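Local coordinates for protein 6-phosphogluconolactonase (PDB 6VYE) that probably hydrolyses 6-phosphogluconolactone to 6-phosphogluconate, the second step of the pentose phosphate pathway, in Trypanosoma cruzi, at residues 37-40 with 41-45; 97-101 with 102-106; 141-145 with 146-150; 231-234 with 235-239; 259-262 with 263-267. All coordinates share one frame; numbering follows the deposited sequence.

All five contacts are local, lying at the ends of helices and of one strand in a Rossmann-like alpha/beta fold. Interactions 4 and 5 belong together: helix 230-237 packs on strand 256-262, the centres of the two interactions are about 12 Å apart, and L233 CD2 meets I265 CG1 at 3.7 Å while I237 CG1 meets F259 CE1 at 4.0 Å. The others stand apart. Interactions 1 and 3 have centres about 18 Å apart and nearest atoms about 6 Å apart, without touching. Interactions 2 and 4 lie on opposite sides of the chain's centre, with centres about 33 Å apart. A phosphate ion, probably from the crystallisation liquor, sits at interaction 1, a surface contact.

Interaction 1 (37-40 with 41-45); sequences HASE and RTNWP. With PO4 (phosphate ion), chain C.
E40 and N43 close a type I beta turn in the link between helix 24-38 and strand 46-50 of the Rossmann-like fold: N43 N gives a hydrogen bond to E40 O at 2.9 Å, with an N-H...O angle of 164°. A second turn follows at once, with W44 N bonded to R41 O. The two turns bring the W44 indole back over the helix end. With chi1 at -58°, its CG lies anti to the carbonyl carbon, and the ring reaches S39, where W44 NE1 makes a weak, bent bond of 3.0 Å to S39 O. The same N-H has a second weak acceptor in I36 O. H37 ND1 stands obliquely 4.2 Å from W44 CZ2. R41 runs extended from CG to NE, alongside the indole: R41 CG sits 3.5 Å above one face of the W44 ring, toward the rim, and W44 CH2 in turn lies over a face of the guanidinium. E74 binds R41 NH1 in a salt bridge, so the guanidinium is held from another direction as well. Its remaining terminal nitrogen turns to the phosphate, and R41 NH2 meets PO4 O4 at 3.0 Å with a nearly straight angle of 166°.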
loop_
_atom_site.group_PDB
_atom_site.type_symbol
_atom_site.label_atom_id
_atom_site.label_comp_id
_atom_site.label_asym_id
_atom_site.label_seq_id
_atom_site.Cartn_x
_atom_site.Cartn_y
_atom_site.Cartn_z
ATOM N N HIS A 37 -17.023 4.526 7.848
ATOM C CA HIS A 37 -18.416 4.906 8.215
ATOM C C HIS A 37 -19.421 4.655 7.086
ATOM O O HIS A 37 -20.639 4.605 7.393
ATOM C CB HIS A 37 -18.459 6.342 8.693
ATOM C CG HIS A 37 -17.758 6.501 9.994
ATOM N ND1 HIS A 37 -17.830 5.515 10.961
ATOM C CD2 HIS A 37 -17.012 7.506 10.502
ATOM C CE1 HIS A 37 -17.133 5.901 12.022
ATOM N NE2 HIS A 37 -16.587 7.103 11.746
ATOM N N ALA A 38 -18.966 4.524 5.842
ATOM C CA ALA A 38 -19.826 4.276 4.662
ATOM C C ALA A 38 -20.233 2.809 4.655
ATOM O O ALA A 38 -21.174 2.483 3.958
ATOM C CB ALA A 38 -19.105 4.641 3.376
ATOM N N SER A 39 -19.511 1.974 5.411
ATOM C CA SER A 39 -19.677 0.516 5.485
ATOM C C SER A 39 -20.505 0.174 6.725
ATOM O O SER A 39 -20.140 0.640 7.835
ATOM C CB SER A 39 -18.334 -0.130 5.534
ATOM O OG SER A 39 -18.373 -1.435 4.976
ATOM N N GLU A 40 -21.558 -0.625 6.569
ATOM C CA GLU A 40 -22.305 -1.156 7.747
ATOM C C GLU A 40 -21.343 -1.917 8.684
ATOM O O GLU A 40 -20.456 -2.677 8.179
ATOM C CB GLU A 40 -23.498 -1.983 7.281
ATOM C CG GLU A 40 -24.572 -1.097 6.668
ATOM C CD GLU A 40 -25.879 -1.802 6.382
ATOM O OE1 GLU A 40 -26.947 -1.154 6.514
ATOM O OE2 GLU A 40 -25.824 -2.988 6.038
ATOM N N ARG A 41 -21.509 -1.696 9.996
ATOM C CA ARG A 41 -20.698 -2.311 11.086
ATOM C C ARG A 41 -20.618 -3.840 10.924
ATOM O O ARG A 41 -19.635 -4.421 11.404
ATOM C CB ARG A 41 -21.252 -1.919 12.463
ATOM C CG ARG A 41 -20.815 -0.536 12.926
ATOM C CD ARG A 41 -21.481 -0.082 14.217
ATOM N NE ARG A 41 -20.910 1.143 14.782
ATOM C CZ ARG A 41 -21.204 2.388 14.392
ATOM N NH1 ARG A 41 -20.608 3.421 14.964
ATOM N NH2 ARG A 41 -22.021 2.593 13.375
ATOM N N THR A 42 -21.591 -4.483 10.280
ATOM C CA THR A 42 -21.604 -5.960 10.108
ATOM C C THR A 42 -20.502 -6.407 9.141
ATOM O O THR A 42 -20.204 -7.568 9.140
ATOM C CB THR A 42 -23.000 -6.453 9.719
ATOM O OG1 THR A 42 -23.372 -5.823 8.506
ATOM C CG2 THR A 42 -24.030 -6.217 10.807
ATOM N N ASN A 43 -19.928 -5.509 8.343
ATOM C CA ASN A 43 -18.834 -5.806 7.379
ATOM C C ASN A 43 -17.487 -5.508 8.025
ATOM O O ASN A 43 -16.442 -5.957 7.461
ATOM C CB ASN A 43 -18.926 -5.000 6.083
ATOM C CG ASN A 43 -20.209 -5.272 5.336
ATOM O OD1 ASN A 43 -20.655 -6.400 5.276
ATOM N ND2 ASN A 43 -20.858 -4.230 4.858
ATOM N N TRP A 44 -17.501 -4.798 9.159
ATOM C CA TRP A 44 -16.267 -4.546 9.940
ATOM C C TRP A 44 -15.789 -5.882 10.510
ATOM O O TRP A 44 -16.595 -6.766 10.809
ATOM C CB TRP A 44 -16.481 -3.498 11.030
ATOM C CG TRP A 44 -16.956 -2.159 10.564
ATOM C CD1 TRP A 44 -17.312 -1.766 9.299
ATOM C CD2 TRP A 44 -17.153 -1.015 11.418
ATOM N NE1 TRP A 44 -17.728 -0.462 9.328
ATOM C CE2 TRP A 44 -17.641 0.031 10.602
ATOM C CE3 TRP A 44 -16.999 -0.789 12.791
ATOM C CZ2 TRP A 44 -17.953 1.288 11.113
ATOM C CZ3 TRP A 44 -17.294 0.456 13.296
ATOM C CH2 TRP A 44 -17.786 1.473 12.470
ATOM N N PRO A 45 -14.468 -6.084 10.691
ATOM C CA PRO A 45 -13.463 -5.085 10.353
ATOM C C PRO A 45 -13.173 -5.078 8.854
ATOM O O PRO A 45 -13.105 -6.143 8.247
ATOM C CB PRO A 45 -12.202 -5.537 11.111
ATOM C CG PRO A 45 -12.386 -7.037 11.248
ATOM C CD PRO A 45 -13.887 -7.281 11.323
HETATM P P PO4 C . -24.392 0.715 11.098
HETATM O O1 PO4 C . -25.651 1.403 11.659
HETATM O O2 PO4 C . -24.839 -0.422 10.230
HETATM O O3 PO4 C . -23.675 1.715 10.241
HETATM O O4 PO4 C . -23.572 0.286 12.247
#

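Interaction 2 (97-101 with 102-106); sequences NMARQ and ALLRD. Unlike the reference sequence in segment 102-106: R105 (reference His).
A99 and L104 join through a wide, pi-type turn in which L104 N bonds to A99 O at 2.9 Å, and R105 N to R100 O repeats the five-residue step at 3.0 Å; the preceding turn is still alpha-helical, with A102 N on M98 O. L103 N adds a weak bond to A99 O, so that carbonyl is shared. L104 CD1 rests on A99 CB at 3.6 Å, and both residues also touch F81 of strand 77-85. R105 is the polar counterpart. Its CG takes the cramped place between backbone N and carbonyl carbon (chi1 59°), and from there the extended chain turns back over the last helical turn. R105 NE meets Q101 O at 2.7 Å along a nearly straight N-H (175°). The oxygen lies in the guanidinium plane, while NE stands well above the plane of the Q101 carbonyl. A water donates to the same Q101 O at 3.1 Å and accepts from R105 NH2 at 3.3 Å, closing a small ring that helps fix the guanidinium's rotation. NH1 faces D106 OD1 in a salt bridge of charges alone, that oxygen lying well out of the guanidinium plane and also bonding H64. The arrangement is one of pi-type turns near the C-terminal end of helix 95-104, with an arginine side chain bonded to a late carbonyl of that helix.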
loop_
_atom_site.group_PDB
_atom_site.type_symbol
_atom_site.label_atom_id
_atom_site.label_comp_id
_atom_site.label_asym_id
_atom_site.label_seq_id
_atom_site.Cartn_x
_atom_site.Cartn_y
_atom_site.Cartn_z
ATOM N N ASN A 97 7.284 -2.583 12.661
ATOM C CA ASN A 97 7.867 -1.866 13.833
ATOM C C ASN A 97 7.341 -0.421 13.888
ATOM O O ASN A 97 6.901 0.044 15.003
ATOM C CB ASN A 97 9.395 -1.887 13.800
ATOM C CG ASN A 97 10.008 -1.166 14.983
ATOM O OD1 ASN A 97 9.768 -1.550 16.118
ATOM N ND2 ASN A 97 10.769 -0.119 14.724
ATOM N N MET A 98 7.346 0.274 12.748
ATOM C CA MET A 98 6.906 1.693 12.655
ATOM C C MET A 98 5.392 1.793 12.942
ATOM O O MET A 98 4.983 2.648 13.754
ATOM C CB MET A 98 7.255 2.269 11.273
ATOM C CG MET A 98 6.750 3.687 11.044
ATOM S SD MET A 98 4.992 3.830 10.445
ATOM C CE MET A 98 5.196 3.626 8.675
ATOM N N ALA A 99 4.572 0.969 12.288
ATOM C CA ALA A 99 3.095 0.969 12.437
ATOM C C ALA A 99 2.744 0.653 13.901
ATOM O O ALA A 99 1.813 1.265 14.417
ATOM C CB ALA A 99 2.458 -0.037 11.467
ATOM N N ARG A 100 3.471 -0.286 14.512
ATOM C CA ARG A 100 3.279 -0.752 15.902
ATOM C C ARG A 100 3.566 0.414 16.860
ATOM O O ARG A 100 2.712 0.643 17.756
ATOM C CB ARG A 100 4.164 -1.971 16.181
ATOM C CG ARG A 100 3.940 -2.637 17.534
ATOM C CD ARG A 100 5.135 -3.409 18.059
ATOM N NE ARG A 100 5.760 -2.748 19.220
ATOM C CZ ARG A 100 6.948 -2.109 19.253
ATOM N NH1 ARG A 100 7.372 -1.594 20.396
ATOM N NH2 ARG A 100 7.721 -2.000 18.180
ATOM N N GLN A 101 4.675 1.152 16.669
ATOM C CA GLN A 101 5.032 2.260 17.589
ATOM C C GLN A 101 3.948 3.341 17.504
ATOM O O GLN A 101 3.563 3.895 18.554
ATOM C CB GLN A 101 6.432 2.788 17.289
ATOM C CG GLN A 101 7.532 1.817 17.700
ATOM C CD GLN A 101 8.920 2.221 17.267
ATOM O OE1 GLN A 101 9.908 1.809 17.873
ATOM N NE2 GLN A 101 9.011 3.041 16.226
ATOM N N ALA A 102 3.439 3.603 16.305
ATOM C CA ALA A 102 2.567 4.756 15.997
ATOM C C ALA A 102 1.114 4.472 16.386
ATOM O O ALA A 102 0.388 5.447 16.710
ATOM C CB ALA A 102 2.678 5.085 14.532
ATOM N N LEU A 103 0.676 3.219 16.294
ATOM C CA LEU A 103 -0.771 2.845 16.332
ATOM C C LEU A 103 -0.989 1.404 16.826
ATOM O O LEU A 103 -1.803 1.228 17.709
ATOM C CB LEU A 103 -1.331 3.022 14.915
ATOM C CG LEU A 103 -2.742 2.496 14.685
ATOM C CD1 LEU A 103 -3.758 3.186 15.585
ATOM C CD2 LEU A 103 -3.119 2.654 13.220
ATOM N N LEU A 104 -0.327 0.394 16.247
ATOM C CA LEU A 104 -0.837 -0.999 16.338
ATOM C C LEU A 104 -0.601 -1.594 17.731
ATOM O O LEU A 104 -1.254 -2.593 18.037
ATOM C CB LEU A 104 -0.223 -1.856 15.237
ATOM C CG LEU A 104 -0.561 -1.411 13.820
ATOM C CD1 LEU A 104 0.022 -2.388 12.801
ATOM C CD2 LEU A 104 -2.059 -1.302 13.610
ATOM N N ARG A 105 0.271 -0.991 18.543
ATOM C CA ARG A 105 0.538 -1.442 19.935
ATOM C C ARG A 105 -0.780 -1.419 20.733
ATOM O O ARG A 105 -0.921 -2.220 21.626
ATOM C CB ARG A 105 1.627 -0.577 20.590
ATOM C CG ARG A 105 1.332 0.914 20.676
ATOM C CD ARG A 105 2.552 1.714 21.145
ATOM N NE ARG A 105 2.425 3.143 20.839
ATOM C CZ ARG A 105 1.775 4.032 21.592
ATOM N NH1 ARG A 105 1.239 3.670 22.743
ATOM N NH2 ARG A 105 1.688 5.289 21.213
ATOM N N ASP A 106 -1.747 -0.579 20.359
ATOM C CA ASP A 106 -3.041 -0.460 21.072
ATOM C C ASP A 106 -4.216 -1.088 20.295
ATOM O O ASP A 106 -5.362 -0.795 20.667
ATOM C CB ASP A 106 -3.319 1.011 21.336
ATOM C CG ASP A 106 -2.479 1.541 22.488
ATOM O OD1 ASP A 106 -1.914 2.645 22.371
ATOM O OD2 ASP A 106 -2.371 0.824 23.467
HETATM O O HOH W 1 3.819 6.858 19.286
#

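Interaction 3 (141-145 with 146-150); sequences KIALL and LGTQK
I142 and L146 bring their branches together by different settings at CB: I142 CG2 is anti to the backbone N (its CG1 stands at -62°), whereas L146 CG is anti to the carbonyl carbon (-58°). One helical turn apart, the two chains run at a slant to each other, and I142 CG2 touches L146 CD1 at 3.9 Å. Beneath them L146 N bonds to I142 O at 2.9 Å, the regular alpha-helical step. L146 CB also lies close to I142 O, at 3.3 Å. The next step is less regular: G147 N comes within 2.7 Å of A143 O, but the bent N-H (127°) makes this a weak bond. Helix 128-146 of the Rossmann-like fold, packed by I142, L145 and L146 on F80 of the main sheet, here passes into a small separate antiparallel pair, strand 149-150 with strand 157-158. G147 is the first residue to leave helical geometry, its positive phi turning the chain out toward strand 149-150. Beyond the glycine, T148 swings its methyl back over the helix: T148 CG2 meets A143 CB at 3.7 Å and A143 CA at 3.9 Å. The other branch, T148 OG1, makes a weak hydrogen bond to E157.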
loop_
_atom_site.group_PDB
_atom_site.type_symbol
_atom_site.label_atom_id
_atom_site.label_comp_id
_atom_site.label_asym_id
_atom_site.label_seq_id
_atom_site.Cartn_x
_atom_site.Cartn_y
_atom_site.Cartn_z
ATOM N N LYS A 141 -2.257 -16.604 4.748
ATOM C CA LYS A 141 -2.798 -15.879 5.917
ATOM C C LYS A 141 -3.927 -14.958 5.428
ATOM O O LYS A 141 -5.019 -15.028 5.976
ATOM C CB LYS A 141 -1.639 -15.156 6.610
ATOM C CG LYS A 141 -1.895 -14.760 8.055
ATOM C CD LYS A 141 -0.759 -14.007 8.701
ATOM C CE LYS A 141 0.270 -14.879 9.373
ATOM N NZ LYS A 141 1.483 -14.080 9.667
ATOM N N ILE A 142 -3.685 -14.164 4.377
ATOM C CA ILE A 142 -4.684 -13.209 3.822
ATOM C C ILE A 142 -5.913 -14.006 3.359
ATOM O O ILE A 142 -7.032 -13.531 3.589
ATOM C CB ILE A 142 -4.105 -12.354 2.676
ATOM C CG1 ILE A 142 -2.927 -11.478 3.112
ATOM C CG2 ILE A 142 -5.223 -11.517 2.052
ATOM C CD1 ILE A 142 -2.206 -10.781 1.954
ATOM N N ALA A 143 -5.712 -15.137 2.666
ATOM C CA ALA A 143 -6.803 -15.976 2.098
ATOM C C ALA A 143 -7.686 -16.489 3.247
ATOM O O ALA A 143 -8.927 -16.402 3.140
ATOM C CB ALA A 143 -6.229 -17.101 1.262
ATOM N N LEU A 144 -7.068 -16.903 4.348
ATOM C CA LEU A 144 -7.801 -17.429 5.522
ATOM C C LEU A 144 -8.643 -16.309 6.146
ATOM O O LEU A 144 -9.809 -16.568 6.509
ATOM C CB LEU A 144 -6.816 -17.977 6.550
ATOM C CG LEU A 144 -7.497 -18.494 7.815
ATOM C CD1 LEU A 144 -8.283 -19.772 7.516
ATOM C CD2 LEU A 144 -6.481 -18.753 8.914
ATOM N N LEU A 145 -8.081 -15.114 6.308
ATOM C CA LEU A 145 -8.740 -14.042 7.094
ATOM C C LEU A 145 -9.808 -13.368 6.241
ATOM O O LEU A 145 -10.809 -12.883 6.835
ATOM C CB LEU A 145 -7.705 -13.013 7.571
ATOM C CG LEU A 145 -6.784 -13.506 8.688
ATOM C CD1 LEU A 145 -5.607 -12.577 8.896
ATOM C CD2 LEU A 145 -7.566 -13.704 9.988
ATOM N N LEU A 146 -9.556 -13.197 4.942
ATOM C CA LEU A 146 -10.440 -12.394 4.053
ATOM C C LEU A 146 -11.247 -13.296 3.124
ATOM O O LEU A 146 -12.252 -12.803 2.594
ATOM C CB LEU A 146 -9.606 -11.428 3.207
ATOM C CG LEU A 146 -8.722 -10.438 3.969
ATOM C CD1 LEU A 146 -8.302 -9.346 3.037
ATOM C CD2 LEU A 146 -9.430 -9.853 5.182
ATOM N N GLY A 147 -10.779 -14.524 2.882
ATOM C CA GLY A 147 -11.267 -15.323 1.751
ATOM C C GLY A 147 -10.821 -14.709 0.439
ATOM O O GLY A 147 -10.136 -13.653 0.441
ATOM N N THR A 148 -11.182 -15.358 -0.661
ATOM C CA THR A 148 -10.702 -15.022 -2.017
ATOM C C THR A 148 -11.892 -15.117 -2.965
ATOM O O THR A 148 -12.930 -15.672 -2.535
ATOM C CB THR A 148 -9.531 -15.934 -2.426
ATOM O OG1 THR A 148 -10.007 -17.271 -2.434
ATOM C CG2 THR A 148 -8.339 -15.881 -1.499
ATOM N N GLN A 149 -11.753 -14.573 -4.177
ATOM C CA GLN A 149 -12.770 -14.723 -5.245
ATOM C C GLN A 149 -12.100 -14.722 -6.618
ATOM O O GLN A 149 -10.971 -14.181 -6.734
ATOM C CB GLN A 149 -13.853 -13.658 -5.125
ATOM C CG GLN A 149 -13.331 -12.237 -5.050
ATOM C CD GLN A 149 -14.476 -11.292 -4.768
ATOM O OE1 GLN A 149 -14.865 -10.475 -5.604
ATOM N NE2 GLN A 149 -15.048 -11.417 -3.580
ATOM N N LYS A 150 -12.755 -15.418 -7.558
ATOM C CA LYS A 150 -12.513 -15.384 -9.019
ATOM C C LYS A 150 -12.720 -13.947 -9.489
ATOM O O LYS A 150 -13.716 -13.311 -9.067
ATOM C CB LYS A 150 -13.463 -16.335 -9.759
ATOM C CG LYS A 150 -12.950 -17.755 -9.954
ATOM C CD LYS A 150 -11.983 -17.895 -11.122
ATOM C CE LYS A 150 -11.731 -19.335 -11.525
ATOM N NZ LYS A 150 -11.473 -20.202 -10.349
#

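Interaction 4 (231-234 with 235-239); sequences CVLN and GIIAD
L233, N234 and G235 carry this contact, in the last turns of helix 230-237. L233 contributes both a side chain and a doubly used carbonyl. With its CG anti to the backbone N (chi1 -180°), the leucine leans along the helix to I237, whose CD1 meets L233 CD1 at 3.8 Å and L233 CG at 3.9 Å. L233 O accepts two N-H groups: I237 N at 3.2 Å, in the carbonyl plane, and I236 N at 3.0 Å, from well above that plane. The first is an alpha-helical step and the second a 3-10 step, so alpha and 3-10 bonds are mixed in the last turns of the helix. G235 has the same mixed character, G235 N bonding C231 O at 3.2 Å and, weakly, V232 O. N234 closes the sequence through its backbone, N234 O receiving A238 N at 2.9 Å; A238 CB lies only 3.1 Å from N234 O, a tight fit where the chain leaves helical geometry. The helix forms the crossover of the beta-alpha-beta unit between strands 219-224 and 256-262. Its apolar side, L233 with I236 and I237, lies on F259. R248 and R251 bond carbonyls of its last residues, G235 and I236 respectively, with R248 also taking those of A238 and D239 just beyond, a pairing that probably suits the negative end of the helix dipole.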
loop_
_atom_site.group_PDB
_atom_site.type_symbol
_atom_site.label_atom_id
_atom_site.label_comp_id
_atom_site.label_asym_id
_atom_site.label_seq_id
_atom_site.Cartn_x
_atom_site.Cartn_y
_atom_site.Cartn_z
ATOM N N CYS A 231 7.506 14.116 -12.453
ATOM C CA CYS A 231 7.703 13.349 -13.707
ATOM C C CYS A 231 7.065 11.949 -13.578
ATOM O O CYS A 231 6.248 11.586 -14.442
ATOM C CB CYS A 231 9.181 13.290 -14.047
ATOM S SG CYS A 231 9.479 12.432 -15.608
ATOM N N VAL A 232 7.380 11.183 -12.531
ATOM C CA VAL A 232 6.756 9.830 -12.346
ATOM C C VAL A 232 5.242 9.971 -12.148
ATOM O O VAL A 232 4.486 9.146 -12.694
ATOM C CB VAL A 232 7.415 8.993 -11.241
ATOM C CG1 VAL A 232 8.804 8.572 -11.660
ATOM C CG2 VAL A 232 7.438 9.692 -9.896
ATOM N N LEU A 233 4.761 10.989 -11.447
ATOM C CA LEU A 233 3.283 11.129 -11.278
ATOM C C LEU A 233 2.628 11.356 -12.642
ATOM O O LEU A 233 1.627 10.698 -12.949
ATOM C CB LEU A 233 2.961 12.266 -10.321
ATOM C CG LEU A 233 1.467 12.480 -10.083
ATOM C CD1 LEU A 233 0.818 11.248 -9.437
ATOM C CD2 LEU A 233 1.255 13.742 -9.251
ATOM N N ASN A 234 3.193 12.252 -13.443
ATOM C CA ASN A 234 2.690 12.594 -14.796
ATOM C C ASN A 234 2.636 11.313 -15.662
ATOM O O ASN A 234 1.753 11.201 -16.507
ATOM C CB ASN A 234 3.520 13.750 -15.375
ATOM C CG ASN A 234 3.377 15.075 -14.620
ATOM O OD1 ASN A 234 2.398 15.328 -13.905
ATOM N ND2 ASN A 234 4.370 15.948 -14.750
ATOM N N GLY A 235 3.533 10.350 -15.465
ATOM C CA GLY A 235 3.572 9.124 -16.274
ATOM C C GLY A 235 2.464 8.160 -15.895
ATOM O O GLY A 235 2.212 7.283 -16.708
ATOM N N ILE A 236 1.818 8.327 -14.722
ATOM C CA ILE A 236 0.579 7.572 -14.359
ATOM C C ILE A 236 -0.632 8.287 -14.977
ATOM O O ILE A 236 -1.516 7.604 -15.568
ATOM C CB ILE A 236 0.391 7.397 -12.837
ATOM C CG1 ILE A 236 1.624 6.831 -12.143
ATOM C CG2 ILE A 236 -0.821 6.523 -12.551
ATOM C CD1 ILE A 236 1.573 6.960 -10.654
ATOM N N ILE A 237 -0.697 9.606 -14.791
ATOM C CA ILE A 237 -1.934 10.419 -15.021
ATOM C C ILE A 237 -2.103 10.741 -16.512
ATOM O O ILE A 237 -3.210 10.589 -16.978
ATOM C CB ILE A 237 -1.918 11.685 -14.135
ATOM C CG1 ILE A 237 -2.228 11.317 -12.683
ATOM C CG2 ILE A 237 -2.896 12.736 -14.647
ATOM C CD1 ILE A 237 -2.035 12.460 -11.717
ATOM N N ALA A 238 -1.050 11.194 -17.207
ATOM C CA ALA A 238 -1.073 11.499 -18.662
ATOM C C ALA A 238 -1.456 10.239 -19.464
ATOM O O ALA A 238 -1.007 9.113 -19.123
ATOM C CB ALA A 238 0.254 12.046 -19.111
ATOM N N ASP A 239 -2.297 10.400 -20.476
ATOM C CA ASP A 239 -2.883 9.256 -21.232
ATOM C C ASP A 239 -1.800 8.684 -22.145
ATOM O O ASP A 239 -1.625 7.438 -22.189
ATOM C CB ASP A 239 -4.157 9.703 -21.957
ATOM C CG ASP A 239 -5.286 10.136 -21.016
ATOM O OD1 ASP A 239 -5.318 9.682 -19.843
ATOM O OD2 ASP A 239 -6.156 10.902 -21.477
#

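Interaction 5 (259-262 with 263-267); sequences FILD and KEIAE. Unlike the reference sequence in segment 263-267: E267 (reference Gly).
D262 and I265 form the tight part of this contact. The aspartate's CG sits between its own backbone N and carbonyl carbon (chi1 79°), which holds the carboxylate over the start of the following turn. There D262 OD1 accepts from I265 N at 3.0 Å, approached from above the carboxylate plane. The same oxygen also accepts G226 N, so two bonds grip it in a buried place. The packing round it is close: I265 CG2 lies 3.2 Å from D262 OD1, the two side chains crossing at about a right angle. On the backbone side A266 N makes a weak, long bond of 3.4 Å to D262 O, with A266 CB pressed to D262 O at 3.3 Å. Apolar contacts complete this half, L261 CB meeting I265 CG2 at 3.7 Å and L261 CD1 meeting A266 CB at 4.2 Å. D262 lies where the chain leaves strand 256-262, in the parallel part of the Rossmann-like sheet between strands 14-18 and 219-224. The looser half is at the surface. K263 and E264, both exposed, add little across this contact, K263 reaching V17 of strand 14-18 instead. E264 CB comes 3.7 Å from D262 OD2, and its bent chain then leads away, setting the two carboxylates well apart, D262 OD2 and E264 OE1 being separated by 6.5 Å.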
loop_
_atom_site.group_PDB
_atom_site.type_symbol
_atom_site.label_atom_id
_atom_site.label_comp_id
_atom_site.label_asym_id
_atom_site.label_seq_id
_atom_site.Cartn_x
_atom_site.Cartn_y
_atom_site.Cartn_z
ATOM N N PHE A 259 -5.968 10.023 -5.254
ATOM C CA PHE A 259 -4.582 10.556 -5.202
ATOM C C PHE A 259 -4.602 11.801 -4.306
ATOM O O PHE A 259 -5.406 12.739 -4.545
ATOM C CB PHE A 259 -4.048 10.893 -6.603
ATOM C CG PHE A 259 -3.663 9.731 -7.487
ATOM C CD1 PHE A 259 -2.952 9.959 -8.653
ATOM C CD2 PHE A 259 -4.074 8.437 -7.216
ATOM C CE1 PHE A 259 -2.612 8.920 -9.500
ATOM C CE2 PHE A 259 -3.702 7.389 -8.046
ATOM C CZ PHE A 259 -2.965 7.628 -9.184
ATOM N N ILE A 260 -3.797 11.777 -3.247
ATOM C CA ILE A 260 -3.664 12.898 -2.283
ATOM C C ILE A 260 -2.261 13.462 -2.498
ATOM O O ILE A 260 -1.269 12.736 -2.302
ATOM C CB ILE A 260 -3.974 12.416 -0.842
ATOM C CG1 ILE A 260 -5.307 11.662 -0.782
ATOM C CG2 ILE A 260 -3.914 13.558 0.167
ATOM C CD1 ILE A 260 -5.692 11.207 0.632
ATOM N N LEU A 261 -2.194 14.700 -2.974
ATOM C CA LEU A 261 -0.959 15.351 -3.475
ATOM C C LEU A 261 -0.673 16.651 -2.711
ATOM O O LEU A 261 -1.628 17.293 -2.204
ATOM C CB LEU A 261 -1.176 15.651 -4.957
ATOM C CG LEU A 261 -1.671 14.482 -5.798
ATOM C CD1 LEU A 261 -1.851 14.920 -7.241
ATOM C CD2 LEU A 261 -0.689 13.320 -5.724
ATOM N N ASP A 262 0.592 17.070 -2.699
ATOM C CA ASP A 262 0.998 18.445 -2.318
ATOM C C ASP A 262 0.970 19.306 -3.591
ATOM O O ASP A 262 0.802 18.739 -4.694
ATOM C CB ASP A 262 2.335 18.446 -1.562
ATOM C CG ASP A 262 3.584 18.303 -2.420
ATOM O OD1 ASP A 262 3.511 17.661 -3.503
ATOM O OD2 ASP A 262 4.630 18.836 -2.002
ATOM N N LYS A 263 1.116 20.623 -3.434
ATOM C CA LYS A 263 1.113 21.632 -4.531
ATOM C C LYS A 263 2.268 21.329 -5.486
ATOM O O LYS A 263 2.037 21.311 -6.686
ATOM C CB LYS A 263 1.257 23.050 -3.972
ATOM C CG LYS A 263 0.077 23.560 -3.164
ATOM C CD LYS A 263 -1.114 23.929 -4.022
ATOM C CE LYS A 263 -2.172 24.702 -3.266
ATOM N NZ LYS A 263 -3.489 24.023 -3.357
ATOM N N GLU A 264 3.465 21.080 -4.954
ATOM C CA GLU A 264 4.719 20.966 -5.738
ATOM C C GLU A 264 4.615 19.775 -6.712
ATOM O O GLU A 264 5.062 19.927 -7.862
ATOM C CB GLU A 264 5.913 20.880 -4.796
ATOM C CG GLU A 264 6.252 22.213 -4.152
ATOM C CD GLU A 264 6.836 23.281 -5.084
ATOM O OE1 GLU A 264 7.660 22.941 -5.955
ATOM O OE2 GLU A 264 6.463 24.459 -4.958
ATOM N N ILE A 265 4.068 18.619 -6.308
ATOM C CA ILE A 265 3.979 17.438 -7.231
ATOM C C ILE A 265 2.876 17.666 -8.269
ATOM O O ILE A 265 3.004 17.098 -9.369
ATOM C CB ILE A 265 3.806 16.096 -6.490
ATOM C CG1 ILE A 265 4.231 14.917 -7.386
ATOM C CG2 ILE A 265 2.389 15.941 -5.935
ATOM C CD1 ILE A 265 4.246 13.582 -6.694
ATOM N N ALA A 266 1.876 18.494 -7.950
ATOM C CA ALA A 266 0.635 18.701 -8.727
ATOM C C ALA A 266 0.723 19.911 -9.680
ATOM O O ALA A 266 -0.328 20.244 -10.258
ATOM C CB ALA A 266 -0.517 18.865 -7.764
ATOM N N GLU A 267 1.906 20.479 -9.946
ATOM C CA GLU A 267 2.059 21.744 -10.738
ATOM C C GLU A 267 1.568 21.568 -12.187
ATOM O O GLU A 267 1.031 22.532 -12.716
ATOM C CB GLU A 267 3.496 22.283 -10.706
ATOM C CG GLU A 267 4.218 21.982 -9.398
ATOM C CD GLU A 267 5.324 22.911 -8.908
ATOM O OE1 GLU A 267 5.048 24.125 -8.758
ATOM O OE2 GLU A 267 6.451 22.397 -8.620
#